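Local coordinates for protein alcohol dehydrogenase (Aeropyrum pernix, PDB 1H2B) that probably catalyses the NAD(+)-dependent, zinc-requiring oxidation of alcohols in a hyperthermophilic archaeon, at residues P105-G110 / E127-N132. Numbering follows the deposited sequence.
Sequences PAVTDG and EFPGLN. With ZN (zinc ion), chain K.
V107 and E127 form a single antiparallel bridge, a hydrogen-bonded pair joining two loops of the GroES-like domain. V107 N gives its hydrogen to E127 O at 2.8 Å, and E127 N returns one to V107 O at 3.1 Å, both nearly straight. The side chain of F128, next along, starts with CB 4.2 Å from P105 O. A chi1 of -160° turns the ring away from F128 N, and it lies alongside P105, both side chains pointing the same way. P105 O sits above one ring face, nearest CG and CD2; further out CE2 meets P105 CB, and CZ closes on that carbon at 3.4 Å. The broad, apolar ring also lines the pocket, touching the bound octanoic acid. P129, rigid and without an N-H, lays CD 3.7 Å from CG2 of V107, whose compact branched side chain crosses it at about a right angle. At the backbone of F128, N132 OD1 accepts from F128 N, and F128 O takes the N-H groups of L131 and N132; G130 suits this turn's positive phi (93°), having no CB to jam against P129 O. The carboxylate of D109 supplies an anionic oxygen, OD1, to a zinc ion at 2.4 Å, and the sulfurs of C112 and C115 bind the same ion. One water donates to both P105 O and P129 O, 2.8 Å from each.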
loop_
_atom_site.group_PDB
_atom_site.type_symbol
_atom_site.label_atom_id
_atom_site.label_comp_id
_atom_site.label_asym_id
_atom_site.label_seq_id
_atom_site.Cartn_x
_atom_site.Cartn_y
_atom_site.Cartn_z
ATOM N N PRO B 105 -24.418 -4.122 -10.016
ATOM C CA PRO B 105 -25.407 -5.117 -9.581
ATOM C C PRO B 105 -25.907 -4.975 -8.161
ATOM O O PRO B 105 -26.886 -5.638 -7.843
ATOM C CB PRO B 105 -24.694 -6.469 -9.809
ATOM C CG PRO B 105 -23.253 -6.147 -10.043
ATOM C CD PRO B 105 -23.093 -4.711 -10.303
ATOM N N ALA B 106 -25.261 -4.189 -7.303
ATOM C CA ALA B 106 -25.690 -4.006 -5.910
ATOM C C ALA B 106 -26.586 -2.782 -5.793
ATOM O O ALA B 106 -26.340 -1.762 -6.437
ATOM C CB ALA B 106 -24.469 -3.777 -5.024
ATOM N N VAL B 107 -27.651 -2.904 -5.023
ATOM C CA VAL B 107 -28.493 -1.784 -4.685
ATOM C C VAL B 107 -28.198 -1.478 -3.213
ATOM O O VAL B 107 -28.473 -2.299 -2.331
ATOM C CB VAL B 107 -29.994 -2.158 -4.909
ATOM C CG1 VAL B 107 -30.893 -1.081 -4.242
ATOM C CG2 VAL B 107 -30.291 -2.261 -6.384
ATOM N N THR B 108 -27.611 -0.311 -2.943
ATOM C CA THR B 108 -27.102 0.022 -1.603
ATOM C C THR B 108 -27.666 1.348 -1.072
ATOM O O THR B 108 -28.077 2.180 -1.852
ATOM C CB THR B 108 -25.546 0.120 -1.618
ATOM O OG1 THR B 108 -25.159 1.127 -2.549
ATOM C CG2 THR B 108 -24.916 -1.157 -2.187
ATOM N N ASP B 109 -27.630 1.530 0.255
ATOM C CA ASP B 109 -28.157 2.747 0.931
ATOM C C ASP B 109 -27.269 4.011 0.865
ATOM O O ASP B 109 -27.777 5.149 0.864
ATOM C CB ASP B 109 -28.567 2.450 2.397
ATOM C CG ASP B 109 -27.415 1.881 3.262
ATOM O OD1 ASP B 109 -26.236 2.268 3.071
ATOM O OD2 ASP B 109 -27.603 1.051 4.190
ATOM N N GLY B 110 -25.955 3.823 0.806
ATOM C CA GLY B 110 -25.035 4.949 0.858
ATOM C C GLY B 110 -24.852 5.544 2.254
ATOM O O GLY B 110 -24.155 6.553 2.419
ATOM N N GLU B 127 -29.041 -5.231 -1.383
ATOM C CA GLU B 127 -29.969 -6.061 -2.173
ATOM C C GLU B 127 -29.321 -6.217 -3.550
ATOM O O GLU B 127 -28.487 -5.387 -3.919
ATOM C CB GLU B 127 -31.291 -5.311 -2.281
ATOM C CG GLU B 127 -31.940 -5.145 -0.908
ATOM C CD GLU B 127 -33.414 -4.780 -0.957
ATOM O OE1 GLU B 127 -33.733 -3.576 -0.805
ATOM O OE2 GLU B 127 -34.248 -5.694 -1.133
ATOM N N PHE B 128 -29.631 -7.298 -4.255
ATOM C CA PHE B 128 -28.862 -7.624 -5.449
ATOM C C PHE B 128 -29.843 -8.165 -6.468
ATOM O O PHE B 128 -30.181 -9.381 -6.441
ATOM C CB PHE B 128 -27.774 -8.648 -5.047
ATOM C CG PHE B 128 -26.592 -8.766 -5.996
ATOM C CD1 PHE B 128 -25.305 -8.449 -5.560
ATOM C CD2 PHE B 128 -26.736 -9.326 -7.252
ATOM C CE1 PHE B 128 -24.205 -8.594 -6.413
ATOM C CE2 PHE B 128 -25.642 -9.498 -8.110
ATOM C CZ PHE B 128 -24.364 -9.119 -7.684
ATOM N N PRO B 129 -30.359 -7.308 -7.368
ATOM C CA PRO B 129 -31.260 -7.771 -8.428
ATOM C C PRO B 129 -30.723 -9.012 -9.180
ATOM O O PRO B 129 -29.568 -9.094 -9.611
ATOM C CB PRO B 129 -31.361 -6.573 -9.348
ATOM C CG PRO B 129 -31.284 -5.383 -8.341
ATOM C CD PRO B 129 -30.176 -5.842 -7.409
ATOM N N GLY B 130 -31.587 -10.019 -9.269
ATOM C CA GLY B 130 -31.177 -11.245 -9.919
ATOM C C GLY B 130 -30.616 -12.287 -8.983
ATOM O O GLY B 130 -30.575 -13.457 -9.359
ATOM N N LEU B 131 -30.127 -11.897 -7.811
ATOM C CA LEU B 131 -29.512 -12.871 -6.906
ATOM C C LEU B 131 -30.491 -13.230 -5.830
ATOM O O LEU B 131 -30.707 -14.395 -5.571
ATOM C CB LEU B 131 -28.266 -12.315 -6.211
ATOM C CG LEU B 131 -26.933 -12.834 -6.738
ATOM C CD1 LEU B 131 -26.666 -14.239 -6.271
ATOM C CD2 LEU B 131 -26.880 -12.755 -8.266
ATOM N N ASN B 132 -31.031 -12.205 -5.168
ATOM C CA ASN B 132 -32.028 -12.389 -4.113
ATOM C C ASN B 132 -33.367 -11.665 -4.288
ATOM O O ASN B 132 -34.289 -11.872 -3.481
ATOM C CB ASN B 132 -31.412 -12.151 -2.704
ATOM C CG ASN B 132 -31.010 -10.700 -2.437
ATOM O OD1 ASN B 132 -30.909 -9.877 -3.336
ATOM N ND2 ASN B 132 -30.778 -10.389 -1.169
HETATM ZN ZN ZN K . -24.442 0.766 2.800
HETATM O O HOH W 1 -28.005 -6.882 -10.088
#